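Local coordinates for DUF115 domain-containing protein (Magnetospirillum magneticum AMB-1, PDB 5MU5) that is a Maf glycosyltransferase, involved in the formation of bacterial flagella and probably acting by glycosylating flagellin, at residues P370-F378 against P586-V594; R250-Y261 against S350-R358. All blocks are in the same frame, centred on the assembly; numbering follows the deposited sequence.

Contact 1: residues P370-F378 against P586-V594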
ATOM      1  N   PRO A 370       0.192   7.538  -9.756  1.00 43.24           N
ATOM      2  CA  PRO A 370       0.966   7.900  -8.576  1.00 45.20           C
ATOM      3  C   PRO A 370       1.759   6.756  -7.938  1.00 44.56           C
ATOM      4  O   PRO A 370       1.652   5.607  -8.361  1.00 46.37           O
ATOM      5  CB  PRO A 370      -0.103   8.445  -7.609  1.00 45.46           C
ATOM      6  CG  PRO A 370      -1.385   7.830  -8.044  1.00 45.13           C
ATOM      7  CD  PRO A 370      -1.264   7.560  -9.512  1.00 44.68           C
ATOM      8  N   ALA A 371       2.592   7.096  -6.956  1.00 43.21           N
ATOM      9  CA  ALA A 371       3.299   6.096  -6.148  1.00 43.66           C
ATOM     10  C   ALA A 371       4.306   5.250  -6.937  1.00 43.13           C
ATOM     11  O   ALA A 371       4.440   4.047  -6.713  1.00 43.48           O
ATOM     12  CB  ALA A 371       2.284   5.191  -5.423  1.00 40.48           C
ATOM     13  N   LEU A 372       5.021   5.892  -7.849  1.00 43.28           N
ATOM     14  CA  LEU A 372       6.019   5.217  -8.673  1.00 43.15           C
ATOM     15  C   LEU A 372       7.132   6.204  -8.932  1.00 43.24           C
ATOM     16  O   LEU A 372       6.926   7.398  -8.803  1.00 44.14           O
ATOM     17  CB  LEU A 372       5.419   4.769 -10.016  1.00 42.12           C
ATOM     18  CG  LEU A 372       4.302   3.719  -9.994  1.00 44.13           C
ATOM     19  CD1 LEU A 372       3.605   3.607 -11.351  1.00 44.60           C
ATOM     20  CD2 LEU A 372       4.830   2.359  -9.582  1.00 43.22           C
ATOM     21  N   SER A 373       8.303   5.697  -9.303  1.00 42.61           N
ATOM     22  CA  SER A 373       9.427   6.539  -9.692  1.00 44.13           C
ATOM     23  C   SER A 373       9.056   7.453 -10.871  1.00 44.08           C
ATOM     24  O   SER A 373       9.482   8.585 -10.936  1.00 46.11           O
ATOM     25  CB  SER A 373      10.619   5.667 -10.106  1.00 46.69           C
ATOM     26  OG  SER A 373      10.276   4.810 -11.198  1.00 45.13           O
ATOM     27  N   SER A 374       8.250   6.945 -11.792  1.00 43.95           N
ATOM     28  CA  SER A 374       7.811   7.698 -12.953  1.00 43.58           C
ATOM     29  C   SER A 374       6.910   8.871 -12.572  1.00 45.38           C
ATOM     30  O   SER A 374       6.864   9.867 -13.285  1.00 47.11           O
ATOM     31  CB  SER A 374       7.066   6.765 -13.901  1.00 41.66           C
ATOM     32  OG  SER A 374       6.117   5.995 -13.179  1.00 40.73           O
ATOM     33  N   TYR A 375       6.175   8.742 -11.470  1.00 45.12           N
ATOM     34  CA  TYR A 375       5.329   9.832 -11.006  1.00 45.58           C
ATOM     35  C   TYR A 375       6.204  10.971 -10.506  1.00 46.27           C
ATOM     36  O   TYR A 375       6.065  12.119 -10.921  1.00 47.12           O
ATOM     37  CB  TYR A 375       4.391   9.379  -9.882  1.00 46.61           C
ATOM     38  CG  TYR A 375       3.465  10.481  -9.457  1.00 50.17           C
ATOM     39  CD1 TYR A 375       2.316  10.767 -10.201  1.00 52.01           C
ATOM     40  CD2 TYR A 375       3.742  11.267  -8.334  1.00 53.36           C
ATOM     41  CE1 TYR A 375       1.462  11.786  -9.835  1.00 54.30           C
ATOM     42  CE2 TYR A 375       2.900  12.301  -7.964  1.00 55.85           C
ATOM     43  CZ  TYR A 375       1.762  12.559  -8.724  1.00 60.24           C
ATOM     44  OH  TYR A 375       0.909  13.582  -8.381  1.00 69.12           O
ATOM     45  N   ALA A 376       7.132  10.641  -9.623  1.00 44.79           N
ATOM     46  CA  ALA A 376       7.980  11.639  -9.024  1.00 44.45           C
ATOM     47  C   ALA A 376       8.827  12.328 -10.073  1.00 44.62           C
ATOM     48  O   ALA A 376       9.097  13.506  -9.973  1.00 45.12           O
ATOM     49  CB  ALA A 376       8.872  10.995  -7.972  1.00 44.89           C
ATOM     50  N   LEU A 377       9.253  11.598 -11.088  1.00 45.54           N
ATOM     51  CA  LEU A 377      10.169  12.174 -12.042  1.00 46.44           C
ATOM     52  C   LEU A 377       9.420  13.010 -13.096  1.00 47.06           C
ATOM     53  O   LEU A 377       9.796  14.153 -13.371  1.00 47.47           O
ATOM     54  CB  LEU A 377      11.005  11.061 -12.670  1.00 46.35           C
ATOM     55  CG  LEU A 377      12.386  11.462 -13.197  1.00 48.82           C
ATOM     56  CD1 LEU A 377      13.146  10.228 -13.671  1.00 49.75           C
ATOM     57  CD2 LEU A 377      12.269  12.475 -14.328  1.00 50.48           C
ATOM     58  N   PHE A 378       8.324  12.461 -13.622  1.00 47.41           N
ATOM     59  CA  PHE A 378       7.636  13.032 -14.786  1.00 45.29           C
ATOM     60  C   PHE A 378       6.304  13.758 -14.584  1.00 44.52           C
ATOM     61  O   PHE A 378       5.864  14.473 -15.488  1.00 47.45           O
ATOM     62  CB  PHE A 378       7.430  11.935 -15.831  1.00 44.87           C
ATOM     63  CG  PHE A 378       8.689  11.506 -16.512  1.00 43.69           C
ATOM     64  CD1 PHE A 378       9.367  12.378 -17.339  1.00 44.28           C
ATOM     65  CD2 PHE A 378       9.173  10.218 -16.364  1.00 44.53           C
ATOM     66  CE1 PHE A 378      10.529  11.990 -17.980  1.00 44.54           C
ATOM     67  CE2 PHE A 378      10.337   9.824 -17.002  1.00 44.45           C
ATOM     68  CZ  PHE A 378      11.015  10.712 -17.808  1.00 45.27           C
ATOM     69  N   PRO A 586       7.164  14.280  -0.173  1.00 76.47           N
ATOM     70  CA  PRO A 586       6.917  13.062  -0.950  1.00 71.30           C
ATOM     71  C   PRO A 586       8.228  12.330  -1.244  1.00 63.76           C
ATOM     72  O   PRO A 586       9.296  12.918  -1.137  1.00 60.34           O
ATOM     73  CB  PRO A 586       6.241  13.571  -2.238  1.00 68.45           C
ATOM     74  CG  PRO A 586       6.568  15.030  -2.324  1.00 70.49           C
ATOM     75  CD  PRO A 586       7.165  15.492  -1.015  1.00 73.80           C
ATOM     76  N   PRO A 587       8.154  11.044  -1.594  1.00 59.67           N
ATOM     77  CA  PRO A 587       9.412  10.363  -1.865  1.00 56.61           C
ATOM     78  C   PRO A 587      10.123  10.912  -3.101  1.00 52.90           C
ATOM     79  O   PRO A 587       9.473  11.298  -4.068  1.00 54.26           O
ATOM     80  CB  PRO A 587       8.989   8.902  -2.090  1.00 55.34           C
ATOM     81  CG  PRO A 587       7.599   8.785  -1.563  1.00 57.73           C
ATOM     82  CD  PRO A 587       6.990  10.144  -1.674  1.00 57.64           C
ATOM     83  N   THR A 588      11.449  10.956  -3.056  1.00 48.51           N
ATOM     84  CA  THR A 588      12.237  11.332  -4.210  1.00 47.17           C
ATOM     85  C   THR A 588      12.274  10.180  -5.210  1.00 47.25           C
ATOM     86  O   THR A 588      11.965   9.020  -4.875  1.00 47.53           O
ATOM     87  CB  THR A 588      13.702  11.620  -3.828  1.00 47.76           C
ATOM     88  OG1 THR A 588      14.256  10.463  -3.196  1.00 46.96           O
ATOM     89  CG2 THR A 588      13.821  12.839  -2.884  1.00 46.87           C
ATOM     90  N   VAL A 589      12.691  10.496  -6.430  1.00 42.15           N
ATOM     91  CA  VAL A 589      12.928   9.480  -7.442  1.00 40.56           C
ATOM     92  C   VAL A 589      13.938   8.437  -6.941  1.00 41.81           C
ATOM     93  O   VAL A 589      13.721   7.231  -7.071  1.00 42.46           O
ATOM     94  CB  VAL A 589      13.407  10.148  -8.742  1.00 41.31           C
ATOM     95  CG1 VAL A 589      13.959   9.145  -9.733  1.00 41.14           C
ATOM     96  CG2 VAL A 589      12.259  10.937  -9.355  1.00 40.24           C
ATOM     97  N   ALA A 590      15.042   8.897  -6.362  1.00 44.46           N
ATOM     98  CA  ALA A 590      16.052   7.990  -5.813  1.00 45.04           C
ATOM     99  C   ALA A 590      15.445   7.010  -4.815  1.00 43.60           C
ATOM    100  O   ALA A 590      15.709   5.817  -4.857  1.00 43.48           O
ATOM    101  CB  ALA A 590      17.171   8.780  -5.157  1.00 45.10           C
ATOM    102  N   GLN A 591      14.597   7.516  -3.938  1.00 41.83           N
ATOM    103  CA  GLN A 591      13.964   6.660  -2.954  1.00 42.30           C
ATOM    104  C   GLN A 591      13.026   5.638  -3.574  1.00 40.16           C
ATOM    105  O   GLN A 591      12.965   4.500  -3.129  1.00 38.73           O
ATOM    106  CB  GLN A 591      13.208   7.502  -1.946  1.00 41.36           C
ATOM    107  CG  GLN A 591      14.122   8.152  -0.953  1.00 43.21           C
ATOM    108  CD  GLN A 591      13.391   9.147  -0.092  1.00 46.96           C
ATOM    109  OE1 GLN A 591      12.490   9.845  -0.563  1.00 44.92           O
ATOM    110  NE2 GLN A 591      13.780   9.228   1.183  1.00 48.36           N
ATOM    111  N   PHE A 592      12.255   6.058  -4.564  1.00 40.06           N
ATOM    112  CA  PHE A 592      11.396   5.122  -5.259  1.00 40.20           C
ATOM    113  C   PHE A 592      12.206   4.052  -5.941  1.00 36.91           C
ATOM    114  O   PHE A 592      11.798   2.904  -5.975  1.00 39.14           O
ATOM    115  CB  PHE A 592      10.543   5.801  -6.319  1.00 40.98           C
ATOM    116  CG  PHE A 592       9.276   6.368  -5.796  1.00 41.56           C
ATOM    117  CD1 PHE A 592       8.311   5.536  -5.278  1.00 44.03           C
ATOM    118  CD2 PHE A 592       9.034   7.732  -5.855  1.00 43.80           C
ATOM    119  CE1 PHE A 592       7.125   6.048  -4.804  1.00 45.22           C
ATOM    120  CE2 PHE A 592       7.856   8.260  -5.390  1.00 43.74           C
ATOM    121  CZ  PHE A 592       6.899   7.416  -4.863  1.00 47.23           C
ATOM    122  N   PHE A 593      13.337   4.424  -6.506  1.00 36.18           N
ATOM    123  CA  PHE A 593      14.166   3.442  -7.214  1.00 37.99           C
ATOM    124  C   PHE A 593      14.689   2.305  -6.363  1.00 38.96           C
ATOM    125  O   PHE A 593      14.653   1.166  -6.792  1.00 42.44           O
ATOM    126  CB  PHE A 593      15.325   4.115  -7.940  1.00 38.11           C
ATOM    127  CG  PHE A 593      15.080   4.296  -9.392  1.00 41.41           C
ATOM    128  CD1 PHE A 593      14.184   5.235  -9.840  1.00 42.24           C
ATOM    129  CD2 PHE A 593      15.750   3.508 -10.321  1.00 45.22           C
ATOM    130  CE1 PHE A 593      13.948   5.388 -11.191  1.00 43.77           C
ATOM    131  CE2 PHE A 593      15.504   3.649 -11.672  1.00 45.23           C
ATOM    132  CZ  PHE A 593      14.610   4.598 -12.106  1.00 42.86           C
ATOM    133  N   VAL A 594      15.135   2.606  -5.152  1.00 39.75           N
ATOM    134  CA  VAL A 594      15.864   1.632  -4.352  1.00 39.59           C
ATOM    135  C   VAL A 594      15.209   1.119  -3.075  1.00 42.73           C
ATOM    136  O   VAL A 594      15.578   0.039  -2.606  1.00 48.31           O
ATOM    137  CB  VAL A 594      17.253   2.188  -3.979  1.00 40.83           C
ATOM    138  CG1 VAL A 594      18.022   2.543  -5.241  1.00 41.52           C
ATOM    139  CG2 VAL A 594      17.162   3.391  -3.041  1.00 38.61           C
TER
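S373 and F592 bring their CA atoms within 5.1 Å of each other where two short helical segments, 373-378 and 589-594, run nearly antiparallel at 166° with their axes 8.6 Å apart at closest approach. This antiparallel helix pair joins the MptE-like part of the chain to the Maf helical bundle domain; no hydrogen bond crosses it, and it is held by apolar packing, with side chains of 589-594 lying on backbone as well as side chains of 371-377. F592 buries more of its surface against the other segment than any other residue here. Its CG lies opposite its carbonyl carbon and beside its backbone N (chi1 -86°), which lays the ring against the start of helix 373-378: L372 O lies over one face, toward the rim, 3.6 Å from F592 CD2, with S373 N over the same face, while P587 CB covers the opposite face from within its own segment. A376 CB comes to 3.9 Å from F592 CD2, obliquely to the ring. Replacing F592 by alanine removes the ring, and the space between the 371-373 backbone and P587 is then likely to be left unfilled, with A376 losing its aromatic neighbour. F593 brings CE1 to 3.5 Å from S373 CB, obliquely to the ring; S373 OG bonds to T249 OG1 and its backbone N to E245, both of helix 242-257. T588 and Q591 form a capping box at the start of helix 589-609: Q591 N donates to T588 OG1, and T588 N returns a bond to Q591 OE1. Farther along, V589 CG2 packs 3.5 Å from L377 CB.

Contact 2: residues R250-Y261 against S350-R358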
ATOM      1  N   ARG A 250      11.320   3.984 -17.699  1.00 37.19           N
ATOM      2  CA  ARG A 250      11.656   3.862 -19.125  1.00 38.64           C
ATOM      3  C   ARG A 250      10.404   4.076 -20.002  1.00 38.98           C
ATOM      4  O   ARG A 250      10.431   4.821 -20.978  1.00 37.22           O
ATOM      5  CB  ARG A 250      12.258   2.505 -19.441  1.00 39.28           C
ATOM      6  CG  ARG A 250      12.661   2.326 -20.896  1.00 41.81           C
ATOM      7  CD  ARG A 250      12.727   0.859 -21.266  1.00 42.94           C
ATOM      8  NE  ARG A 250      11.381   0.307 -21.374  1.00 44.96           N
ATOM      9  CZ  ARG A 250      10.624   0.371 -22.468  1.00 45.62           C
ATOM     10  NH1 ARG A 250      11.078   0.939 -23.578  1.00 46.34           N
ATOM     11  NH2 ARG A 250       9.405  -0.137 -22.441  1.00 47.73           N
ATOM     12  N   ALA A 251       9.311   3.422 -19.640  1.00 38.29           N
ATOM     13  CA  ALA A 251       8.050   3.587 -20.366  1.00 39.32           C
ATOM     14  C   ALA A 251       7.672   5.061 -20.405  1.00 38.70           C
ATOM     15  O   ALA A 251       7.419   5.614 -21.461  1.00 37.91           O
ATOM     16  CB  ALA A 251       6.929   2.769 -19.711  1.00 38.45           C
ATOM     17  N   SER A 252       7.662   5.694 -19.240  1.00 39.47           N
ATOM     18  CA  SER A 252       7.251   7.086 -19.131  1.00 39.87           C
ATOM     19  C   SER A 252       8.188   7.993 -19.910  1.00 40.32           C
ATOM     20  O   SER A 252       7.737   8.902 -20.590  1.00 40.92           O
ATOM     21  CB  SER A 252       7.182   7.511 -17.668  1.00 41.01           C
ATOM     22  OG  SER A 252       6.590   8.799 -17.558  1.00 44.65           O
ATOM     23  N   TYR A 253       9.483   7.725 -19.808  1.00 40.03           N
ATOM     24  CA  TYR A 253      10.491   8.483 -20.529  1.00 42.48           C
ATOM     25  C   TYR A 253      10.165   8.439 -22.020  1.00 43.98           C
ATOM     26  O   TYR A 253      10.056   9.471 -22.656  1.00 42.26           O
ATOM     27  CB  TYR A 253      11.878   7.890 -20.273  1.00 42.60           C
ATOM     28  CG  TYR A 253      13.018   8.515 -21.050  1.00 44.37           C
ATOM     29  CD1 TYR A 253      13.178   8.267 -22.412  1.00 44.87           C
ATOM     30  CD2 TYR A 253      13.967   9.315 -20.411  1.00 42.82           C
ATOM     31  CE1 TYR A 253      14.222   8.826 -23.117  1.00 45.17           C
ATOM     32  CE2 TYR A 253      15.011   9.871 -21.113  1.00 44.99           C
ATOM     33  CZ  TYR A 253      15.125   9.619 -22.468  1.00 46.14           C
ATOM     34  OH  TYR A 253      16.167  10.147 -23.179  1.00 50.87           O
ATOM     35  N   LYS A 254       9.975   7.239 -22.560  1.00 45.32           N
ATOM     36  CA  LYS A 254       9.730   7.079 -23.994  1.00 46.92           C
ATOM     37  C   LYS A 254       8.390   7.644 -24.405  1.00 44.62           C
ATOM     38  O   LYS A 254       8.258   8.168 -25.481  1.00 43.50           O
ATOM     39  CB  LYS A 254       9.771   5.616 -24.396  1.00 48.48           C
ATOM     40  CG  LYS A 254      11.081   4.932 -24.098  1.00 49.79           C
ATOM     41  CD  LYS A 254      12.216   5.468 -24.920  1.00 50.94           C
ATOM     42  CE  LYS A 254      12.072   5.023 -26.356  1.00 53.00           C
ATOM     43  NZ  LYS A 254      13.250   5.463 -27.135  1.00 56.99           N
ATOM     44  N   ASN A 255       7.392   7.512 -23.548  1.00 44.53           N
ATOM     45  CA  ASN A 255       6.085   8.057 -23.847  1.00 44.73           C
ATOM     46  C   ASN A 255       6.078   9.575 -23.970  1.00 46.23           C
ATOM     47  O   ASN A 255       5.292  10.120 -24.720  1.00 47.61           O
ATOM     48  CB  ASN A 255       5.087   7.643 -22.770  1.00 44.89           C
ATOM     49  CG  ASN A 255       4.571   6.237 -22.967  1.00 45.17           C
ATOM     50  OD1 ASN A 255       4.495   5.759 -24.095  1.00 42.45           O
ATOM     51  ND2 ASN A 255       4.191   5.570 -21.870  1.00 42.58           N
ATOM     52  N   MET A 256       6.943  10.252 -23.231  1.00 47.44           N
ATOM     53  CA  MET A 256       6.908  11.705 -23.183  1.00 49.11           C
ATOM     54  C   MET A 256       7.989  12.425 -23.945  1.00 48.00           C
ATOM     55  O   MET A 256       7.878  13.623 -24.141  1.00 49.44           O
ATOM     56  CB  MET A 256       6.974  12.137 -21.735  1.00 49.66           C
ATOM     57  CG  MET A 256       5.700  11.823 -20.987  1.00 52.05           C
ATOM     58  SD  MET A 256       5.986  12.145 -19.265  1.00 57.99           S
ATOM     59  CE  MET A 256       6.179  13.939 -19.284  1.00 56.37           C
ATOM     60  N   ARG A 257       9.026  11.694 -24.336  1.00 51.36           N
ATOM     61  CA  ARG A 257      10.186  12.225 -25.027  1.00 55.05           C
ATOM     62  C   ARG A 257       9.810  12.992 -26.293  1.00 59.63           C
ATOM     63  O   ARG A 257      10.149  14.159 -26.425  1.00 58.85           O
ATOM     64  CB  ARG A 257      11.119  11.065 -25.416  1.00 54.28           C
ATOM     65  CG  ARG A 257      12.423  11.471 -26.090  1.00 56.06           C
ATOM     66  CD  ARG A 257      13.341  12.132 -25.081  1.00 57.38           C
ATOM     67  NE  ARG A 257      14.505  12.731 -25.700  1.00 62.59           N
ATOM     68  CZ  ARG A 257      14.533  13.942 -26.252  1.00 66.62           C
ATOM     69  NH1 ARG A 257      13.445  14.708 -26.289  1.00 66.79           N
ATOM     70  NH2 ARG A 257      15.664  14.385 -26.782  1.00 72.25           N
ATOM     71  N   ASP A 258       9.109  12.304 -27.194  1.00 67.50           N
ATOM     72  CA  ASP A 258       8.817  12.766 -28.553  1.00 74.56           C
ATOM     73  C   ASP A 258       7.336  12.823 -28.838  1.00 77.47           C
ATOM     74  O   ASP A 258       6.513  12.379 -28.047  1.00 85.37           O
ATOM     75  CB  ASP A 258       9.330  11.738 -29.576  1.00 78.77           C
ATOM     76  CG  ASP A 258      10.800  11.445 -29.452  1.00 86.16           C
ATOM     77  OD1 ASP A 258      11.621  12.223 -29.988  1.00 92.09           O
ATOM     78  OD2 ASP A 258      11.133  10.395 -28.865  1.00 94.45           O
ATOM     79  N   GLY A 259       7.024  13.342 -30.019  1.00 82.07           N
ATOM     80  CA  GLY A 259       5.697  13.256 -30.611  1.00 77.62           C
ATOM     81  C   GLY A 259       4.516  13.876 -29.908  1.00 72.92           C
ATOM     82  O   GLY A 259       4.598  14.427 -28.796  1.00 69.82           O
ATOM     83  N   ARG A 260       3.393  13.769 -30.593  1.00 71.64           N
ATOM     84  CA  ARG A 260       2.162  14.292 -30.081  1.00 72.32           C
ATOM     85  C   ARG A 260       1.627  13.378 -28.975  1.00 62.09           C
ATOM     86  O   ARG A 260       1.636  12.153 -29.078  1.00 57.71           O
ATOM     87  CB  ARG A 260       1.115  14.445 -31.196  1.00 82.30           C
ATOM     88  CG  ARG A 260       1.385  15.569 -32.190  1.00 92.93           C
ATOM     89  CD  ARG A 260       0.135  15.919 -33.003  1.00 99.85           C
ATOM     90  NE  ARG A 260      -0.316  14.810 -33.852  1.00101.09           N
ATOM     91  CZ  ARG A 260       0.139  14.544 -35.080  1.00103.03           C
ATOM     92  NH1 ARG A 260       1.078  15.300 -35.647  1.00105.13           N
ATOM     93  NH2 ARG A 260      -0.349  13.506 -35.750  1.00102.22           N
ATOM     94  N   TYR A 261       1.223  14.008 -27.889  1.00 50.68           N
ATOM     95  CA  TYR A 261       0.421  13.366 -26.892  1.00 47.49           C
ATOM     96  C   TYR A 261      -0.146  14.504 -26.094  1.00 43.07           C
ATOM     97  O   TYR A 261       0.323  15.634 -26.205  1.00 41.46           O
ATOM     98  CB  TYR A 261       1.225  12.410 -26.007  1.00 45.64           C
ATOM     99  CG  TYR A 261       2.254  13.089 -25.157  1.00 44.42           C
ATOM    100  CD1 TYR A 261       1.922  13.612 -23.916  1.00 42.58           C
ATOM    101  CD2 TYR A 261       3.568  13.192 -25.588  1.00 46.65           C
ATOM    102  CE1 TYR A 261       2.877  14.225 -23.126  1.00 45.33           C
ATOM    103  CE2 TYR A 261       4.542  13.798 -24.797  1.00 46.97           C
ATOM    104  CZ  TYR A 261       4.186  14.318 -23.573  1.00 47.19           C
ATOM    105  OH  TYR A 261       5.132  14.936 -22.792  1.00 51.29           O
ATOM    106  N   SER A 350      -2.200   5.252 -18.684  1.00 35.50           N
ATOM    107  CA  SER A 350      -1.190   5.589 -17.712  1.00 35.29           C
ATOM    108  C   SER A 350       0.105   5.988 -18.435  1.00 36.12           C
ATOM    109  O   SER A 350       0.425   5.459 -19.503  1.00 37.21           O
ATOM    110  CB  SER A 350      -0.932   4.374 -16.830  1.00 35.76           C
ATOM    111  OG  SER A 350       0.314   4.495 -16.199  1.00 39.62           O
ATOM    112  N   ASN A 351       0.872   6.892 -17.837  1.00 35.30           N
ATOM    113  CA  ASN A 351       2.139   7.284 -18.423  1.00 37.47           C
ATOM    114  C   ASN A 351       3.133   6.136 -18.558  1.00 39.25           C
ATOM    115  O   ASN A 351       4.103   6.243 -19.308  1.00 37.50           O
ATOM    116  CB  ASN A 351       2.780   8.442 -17.652  1.00 39.99           C
ATOM    117  CG  ASN A 351       3.035   8.129 -16.182  1.00 41.73           C
ATOM    118  OD1 ASN A 351       2.137   7.692 -15.431  1.00 41.62           O
ATOM    119  ND2 ASN A 351       4.264   8.399 -15.749  1.00 44.84           N
ATOM    120  N   THR A 352       2.874   5.031 -17.859  1.00 39.13           N
ATOM    121  CA  THR A 352       3.755   3.880 -17.906  1.00 39.30           C
ATOM    122  C   THR A 352       3.312   2.780 -18.861  1.00 40.08           C
ATOM    123  O   THR A 352       3.891   1.712 -18.840  1.00 40.56           O
ATOM    124  CB  THR A 352       3.884   3.254 -16.520  1.00 40.96           C
ATOM    125  OG1 THR A 352       2.600   2.819 -16.103  1.00 38.13           O
ATOM    126  CG2 THR A 352       4.464   4.271 -15.510  1.00 40.09           C
ATOM    127  N   VAL A 353       2.305   3.011 -19.702  1.00 39.18           N
ATOM    128  CA  VAL A 353       1.944   1.977 -20.670  1.00 37.91           C
ATOM    129  C   VAL A 353       3.068   1.790 -21.690  1.00 40.03           C
ATOM    130  O   VAL A 353       3.915   2.682 -21.886  1.00 40.49           O
ATOM    131  CB  VAL A 353       0.615   2.258 -21.398  1.00 37.54           C
ATOM    132  CG1 VAL A 353      -0.509   2.370 -20.382  1.00 36.84           C
ATOM    133  CG2 VAL A 353       0.694   3.490 -22.314  1.00 37.15           C
ATOM    134  N   ASP A 354       3.084   0.635 -22.346  1.00 40.90           N
ATOM    135  CA  ASP A 354       4.127   0.366 -23.333  1.00 43.62           C
ATOM    136  C   ASP A 354       4.215   1.506 -24.372  1.00 41.94           C
ATOM    137  O   ASP A 354       3.221   1.883 -24.947  1.00 43.30           O
ATOM    138  CB  ASP A 354       3.874  -0.982 -24.016  1.00 46.15           C
ATOM    139  CG  ASP A 354       5.103  -1.500 -24.793  1.00 48.23           C
ATOM    140  OD1 ASP A 354       5.370  -0.985 -25.906  1.00 44.92           O
ATOM    141  OD2 ASP A 354       5.777  -2.434 -24.286  1.00 46.01           O
ATOM    142  N   PRO A 355       5.411   2.049 -24.625  1.00 44.01           N
ATOM    143  CA  PRO A 355       5.538   3.140 -25.612  1.00 44.13           C
ATOM    144  C   PRO A 355       4.985   2.842 -26.993  1.00 44.35           C
ATOM    145  O   PRO A 355       4.603   3.770 -27.694  1.00 43.46           O
ATOM    146  CB  PRO A 355       7.046   3.352 -25.722  1.00 44.85           C
ATOM    147  CG  PRO A 355       7.594   2.844 -24.449  1.00 45.60           C
ATOM    148  CD  PRO A 355       6.706   1.717 -24.008  1.00 44.16           C
ATOM    149  N   ARG A 356       4.949   1.569 -27.380  1.00 47.08           N
ATOM    150  CA  ARG A 356       4.434   1.167 -28.704  1.00 49.37           C
ATOM    151  C   ARG A 356       2.920   1.277 -28.826  1.00 50.69           C
ATOM    152  O   ARG A 356       2.373   1.137 -29.914  1.00 52.51           O
ATOM    153  CB  ARG A 356       4.843  -0.276 -29.024  1.00 48.49           C
ATOM    154  CG  ARG A 356       6.342  -0.467 -29.155  1.00 46.01           C
ATOM    155  CD  ARG A 356       6.690  -1.931 -29.208  1.00 46.20           C
ATOM    156  NE  ARG A 356       6.512  -2.568 -27.911  1.00 47.76           N
ATOM    157  CZ  ARG A 356       6.850  -3.826 -27.633  1.00 49.51           C
ATOM    158  NH1 ARG A 356       7.363  -4.616 -28.562  1.00 53.63           N
ATOM    159  NH2 ARG A 356       6.672  -4.303 -26.424  1.00 50.03           N
ATOM    160  N   VAL A 357       2.241   1.498 -27.706  1.00 50.93           N
ATOM    161  CA  VAL A 357       0.789   1.644 -27.719  1.00 53.59           C
ATOM    162  C   VAL A 357       0.387   2.861 -28.542  1.00 54.98           C
ATOM    163  O   VAL A 357      -0.645   2.850 -29.193  1.00 54.09           O
ATOM    164  CB  VAL A 357       0.218   1.764 -26.284  1.00 52.06           C
ATOM    165  CG1 VAL A 357      -1.263   2.066 -26.309  1.00 54.58           C
ATOM    166  CG2 VAL A 357       0.446   0.474 -25.513  1.00 51.61           C
ATOM    167  N   ARG A 358       1.226   3.894 -28.511  1.00 61.98           N
ATOM    168  CA  ARG A 358       0.981   5.133 -29.230  1.00 65.25           C
ATOM    169  C   ARG A 358       0.733   4.895 -30.714  1.00 67.65           C
ATOM    170  O   ARG A 358      -0.242   5.420 -31.267  1.00 71.13           O
ATOM    171  CB  ARG A 358       2.144   6.115 -29.041  1.00 67.79           C
ATOM    172  CG  ARG A 358       1.838   7.492 -29.618  1.00 75.34           C
ATOM    173  CD  ARG A 358       2.213   8.602 -28.656  1.00 80.66           C
ATOM    174  NE  ARG A 358       3.594   9.041 -28.817  1.00 86.19           N
ATOM    175  CZ  ARG A 358       4.393   9.420 -27.823  1.00 87.58           C
ATOM    176  NH1 ARG A 358       3.977   9.365 -26.557  1.00 82.80           N
ATOM    177  NH2 ARG A 358       5.635   9.814 -28.097  1.00 88.56           N
TER
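The side chain of N255 turns its CG beside the backbone N (chi1 -80°), bringing ND2 to the carbonyls of N351 and V353, while R358, starting with CG opposite its backbone N (chi1 -172°) and bending at chi2 and chi3, carries its guanidinium to the backbone carbonyl of N255. N255 ND2 thus donates twice: to N351 O at 2.7 Å, nearly in its own amide plane but from above the carbonyl plane, and to V353 O at 2.9 Å. One amide nitrogen thereby holds the carbonyls of the second and last residues of a type I beta turn, S350 to V353, that follows strand 346-350 of the large mixed sheet in the MptE-like region. N351 adds a bond in the other direction, ND2 to S252 OG at 160°, and its OD1 accepts from R369 N. Beyond the turn, P355 packs its CG 3.5 Å from K254 CB, and the R250 side chain crosses the proline at about a right angle; the R250 NE is paired with E247. D354 OD1 accepts from R356 N, an Asx turn, and R356 grips the same carboxylate side-on through NE and NH2. R358 NH1 is directed at N255 O, near the guanidinium plane, but the modelled separation is very short, so the detail is doubtful.

Overall arrangement
Helix 242-257 connects the two contacts, whose centres are about 17 Å apart on the same side of the chain's centre. In contact 2 it meets the loop 350-358, and residues of the same helix just before 250-261 reach helix 373-378 of contact 1. Helix 373-378 also touches contact 2 directly: F378 CD2 comes to 3.2 Å from S252 OG, F378 CB to 3.7 Å from M256 SD, and S374 OG to 3.3 Å from T352 CG2. Along the chain the two follow in series: both segments of contact 2 come before 370-378, and all three fall in the MptE-like range, whereas contact 1 bridges 208 residues to the helical bundle. Neither contact includes a bound ligand.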